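Side-chain contact in putative metal-dependent isothiocyanate hydrolase SaxA (Pectobacterium carotovorum, PDB 6BRM), which probably hydrolyses isothiocyanates, the toxic defence compounds of cruciferous plants, at a two-zinc site of the metallo-beta-lactamase type: residues T66-D71 / E92-L97. Sequence-based numbering, arbitrary orientation.
Sequences THTHTD and EKDAAL. With ZN (zinc ion), chain L; ZN (zinc ion), chain M.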
ATOM      1  N   THR B  66      -7.248  -6.097 -14.627  1.00 49.41           N
ATOM      2  CA  THR B  66      -6.746  -5.621 -13.335  1.00 49.35           C
ATOM      3  C   THR B  66      -6.249  -6.792 -12.486  1.00 49.75           C
ATOM      4  O   THR B  66      -5.259  -6.663 -11.767  1.00 50.25           O
ATOM      5  CB  THR B  66      -7.821  -4.850 -12.543  1.00 49.97           C
ATOM      6  OG1 THR B  66      -8.950  -5.697 -12.287  1.00 51.82           O
ATOM      7  CG2 THR B  66      -8.269  -3.609 -13.310  1.00 49.68           C
ATOM      8  N   HIS B  67      -6.967  -7.912 -12.562  1.00 49.20           N
ATOM      9  CA  HIS B  67      -6.560  -9.186 -11.953  1.00 49.10           C
ATOM     10  C   HIS B  67      -7.410 -10.334 -12.519  1.00 49.53           C
ATOM     11  O   HIS B  67      -8.331 -10.095 -13.307  1.00 48.40           O
ATOM     12  CB  HIS B  67      -6.632  -9.137 -10.412  1.00 49.29           C
ATOM     13  CG  HIS B  67      -7.995  -8.848  -9.855  1.00 48.04           C
ATOM     14  ND1 HIS B  67      -8.841  -7.897 -10.383  1.00 47.34           N
ATOM     15  CD2 HIS B  67      -8.633  -9.354  -8.773  1.00 48.09           C
ATOM     16  CE1 HIS B  67      -9.951  -7.849  -9.667  1.00 47.04           C
ATOM     17  NE2 HIS B  67      -9.853  -8.725  -8.683  1.00 46.57           N
ATOM     18  N   THR B  68      -7.095 -11.568 -12.120  1.00 49.70           N
ATOM     19  CA  THR B  68      -7.729 -12.768 -12.684  1.00 50.05           C
ATOM     20  C   THR B  68      -8.845 -13.389 -11.819  1.00 48.20           C
ATOM     21  O   THR B  68      -9.183 -14.559 -12.004  1.00 48.58           O
ATOM     22  CB  THR B  68      -6.657 -13.835 -12.988  1.00 51.50           C
ATOM     23  OG1 THR B  68      -5.975 -14.183 -11.777  1.00 54.49           O
ATOM     24  CG2 THR B  68      -5.654 -13.305 -14.001  1.00 51.89           C
ATOM     25  N   HIS B  69      -9.425 -12.620 -10.894  1.00 47.24           N
ATOM     26  CA  HIS B  69     -10.621 -13.071 -10.165  1.00 46.44           C
ATOM     27  C   HIS B  69     -11.764 -13.289 -11.156  1.00 47.51           C
ATOM     28  O   HIS B  69     -11.935 -12.501 -12.089  1.00 46.48           O
ATOM     29  CB  HIS B  69     -11.039 -12.075  -9.073  1.00 45.47           C
ATOM     30  CG  HIS B  69     -10.193 -12.139  -7.835  1.00 45.40           C
ATOM     31  ND1 HIS B  69     -10.283 -11.204  -6.824  1.00 44.71           N
ATOM     32  CD2 HIS B  69      -9.237 -13.020  -7.450  1.00 42.98           C
ATOM     33  CE1 HIS B  69      -9.424 -11.514  -5.868  1.00 43.05           C
ATOM     34  NE2 HIS B  69      -8.780 -12.612  -6.223  1.00 42.79           N
ATOM     35  N   THR B  70     -12.532 -14.359 -10.947  1.00 48.77           N
ATOM     36  CA  THR B  70     -13.491 -14.860 -11.948  1.00 49.63           C
ATOM     37  C   THR B  70     -14.543 -13.831 -12.378  1.00 50.87           C
ATOM     38  O   THR B  70     -14.937 -13.803 -13.548  1.00 50.45           O
ATOM     39  CB  THR B  70     -14.194 -16.144 -11.457  1.00 49.80           C
ATOM     40  OG1 THR B  70     -13.223 -17.036 -10.893  1.00 49.55           O
ATOM     41  CG2 THR B  70     -14.918 -16.849 -12.603  1.00 49.93           C
ATOM     42  N   ASP B  71     -14.960 -12.970 -11.447  1.00 51.41           N
ATOM     43  CA  ASP B  71     -15.873 -11.848 -11.754  1.00 51.87           C
ATOM     44  C   ASP B  71     -15.238 -10.688 -12.560  1.00 51.50           C
ATOM     45  O   ASP B  71     -15.892  -9.664 -12.784  1.00 53.76           O
ATOM     46  CB  ASP B  71     -16.523 -11.301 -10.465  1.00 52.49           C
ATOM     47  CG  ASP B  71     -15.505 -10.752  -9.479  1.00 53.06           C
ATOM     48  OD1 ASP B  71     -14.564 -11.503  -9.152  1.00 55.13           O
ATOM     49  OD2 ASP B  71     -15.636  -9.591  -9.026  1.00 51.60           O
ATOM     50  N   GLU B  92       3.633 -10.196 -14.043  1.00 54.44           N
ATOM     51  CA  GLU B  92       4.143 -11.390 -14.737  1.00 55.25           C
ATOM     52  C   GLU B  92       3.329 -12.668 -14.527  1.00 54.27           C
ATOM     53  O   GLU B  92       3.150 -13.433 -15.475  1.00 52.91           O
ATOM     54  CB  GLU B  92       5.613 -11.657 -14.363  1.00 56.71           C
ATOM     55  CG  GLU B  92       6.617 -10.705 -15.011  1.00 57.77           C
ATOM     56  CD  GLU B  92       6.797 -10.920 -16.510  1.00 58.74           C
ATOM     57  OE1 GLU B  92       7.053  -9.924 -17.221  1.00 59.66           O
ATOM     58  OE2 GLU B  92       6.687 -12.072 -16.986  1.00 59.65           O
ATOM     59  N   LYS B  93       2.850 -12.912 -13.304  1.00 56.79           N
ATOM     60  CA  LYS B  93       2.108 -14.156 -13.014  1.00 57.71           C
ATOM     61  C   LYS B  93       0.753 -14.222 -13.735  1.00 56.68           C
ATOM     62  O   LYS B  93       0.388 -15.275 -14.261  1.00 56.00           O
ATOM     63  CB  LYS B  93       1.956 -14.424 -11.507  1.00 58.22           C
ATOM     64  CG  LYS B  93       1.191 -13.383 -10.699  1.00 62.21           C
ATOM     65  CD  LYS B  93       0.259 -14.006  -9.664  1.00 63.70           C
ATOM     66  CE  LYS B  93       1.009 -14.824  -8.624  1.00 65.22           C
ATOM     67  NZ  LYS B  93       0.140 -15.150  -7.459  1.00 66.06           N
ATOM     68  N   ASP B  94       0.041 -13.098 -13.790  1.00 56.21           N
ATOM     69  CA  ASP B  94      -1.228 -13.016 -14.521  1.00 56.85           C
ATOM     70  C   ASP B  94      -1.007 -13.125 -16.033  1.00 56.39           C
ATOM     71  O   ASP B  94      -1.834 -13.705 -16.735  1.00 56.89           O
ATOM     72  CB  ASP B  94      -1.982 -11.716 -14.189  1.00 57.90           C
ATOM     73  CG  ASP B  94      -2.530 -11.687 -12.761  1.00 59.05           C
ATOM     74  OD1 ASP B  94      -2.721 -12.760 -12.146  1.00 60.67           O
ATOM     75  OD2 ASP B  94      -2.791 -10.575 -12.257  1.00 60.45           O
ATOM     76  N   ALA B  95       0.104 -12.573 -16.526  1.00 54.49           N
ATOM     77  CA  ALA B  95       0.487 -12.732 -17.931  1.00 53.29           C
ATOM     78  C   ALA B  95       0.729 -14.197 -18.274  1.00 52.89           C
ATOM     79  O   ALA B  95       0.218 -14.689 -19.281  1.00 53.57           O
ATOM     80  CB  ALA B  95       1.725 -11.909 -18.248  1.00 54.13           C
ATOM     81  N   ALA B  96       1.499 -14.884 -17.426  1.00 52.05           N
ATOM     82  CA  ALA B  96       1.789 -16.315 -17.593  1.00 51.50           C
ATOM     83  C   ALA B  96       0.523 -17.170 -17.603  1.00 50.89           C
ATOM     84  O   ALA B  96       0.392 -18.069 -18.431  1.00 49.50           O
ATOM     85  CB  ALA B  96       2.731 -16.798 -16.497  1.00 51.55           C
ATOM     86  N   LEU B  97      -0.392 -16.885 -16.675  1.00 52.32           N
ATOM     87  CA  LEU B  97      -1.691 -17.564 -16.606  1.00 53.31           C
ATOM     88  C   LEU B  97      -2.471 -17.369 -17.901  1.00 54.68           C
ATOM     89  O   LEU B  97      -2.835 -18.343 -18.559  1.00 55.92           O
ATOM     90  CB  LEU B  97      -2.509 -17.052 -15.411  1.00 53.78           C
ATOM     91  CG  LEU B  97      -3.963 -17.530 -15.234  1.00 55.62           C
ATOM     92  CD1 LEU B  97      -4.105 -19.041 -15.378  1.00 55.34           C
ATOM     93  CD2 LEU B  97      -4.511 -17.072 -13.887  1.00 55.33           C
TER
HETATM   94 ZN    ZN L 301     -11.293  -9.259  -7.092  1.00 48.41          ZN
HETATM   95 ZN    ZN M 302     -14.238  -8.244  -7.969  1.00 52.75          ZN
HETATM   96  O   HOH W   1     -13.219 -10.165  -7.596  1.00 47.57           O
HETATM   97  O   HOH W   2     -14.972  -8.577  -5.921  1.00 46.81           O
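H67 ND1 donates a hydrogen bond to T66 OG1 at 2.9 Å, a hydroxyl that D23 OD2 also holds from outside. The hydroxyl lies almost in the imidazole plane, 8° off it, so this second-shell pair helps to fix the rotation of the H67 ring while NE2, the other ring nitrogen, binds the zinc ion of chain L. H69 ND1 joins the same zinc at 2.2 Å; its ring presents a face to H67 CD2, which sits off-centre toward the rim. H128 and D164 complete the protein ligands of that ion. D71 OD2 binds the zinc ion of chain M, whose other protein ligands are H72, H221 and D164, the last shared by both ions; D71 OD1 accepts a hydrogen bond from the water bridging the two metals. This is the HxHxDH motif of the metallo-beta-lactamase superfamily, where such a water is the probable nucleophile.

T68, the spacer between the two histidines, points the other way, toward helix 92-100. Its chi1 of 60° sets CG2 anti to the carbonyl carbon, and this methyl meets D94 OD1 at 3.5 Å as the two side chains pass at a slant. T68 OG1 is 3.6 Å from D94 OD1, too long to count as a hydrogen bond. L97, with CG anti to its backbone N (chi1 174°), brings CD2 tip to tip against T68, 3.9 Å from OG1. The other carboxylate oxygen, D94 OD2, is hydrogen-bonded to Q90 NE2 and rests 4.0 Å from H67 CA.

The metal loop, running from strand 62-64 to helix 75-80, is thus backed by one side of helix 92-100, while A95 on that helix turns away to pack on strand 106-108.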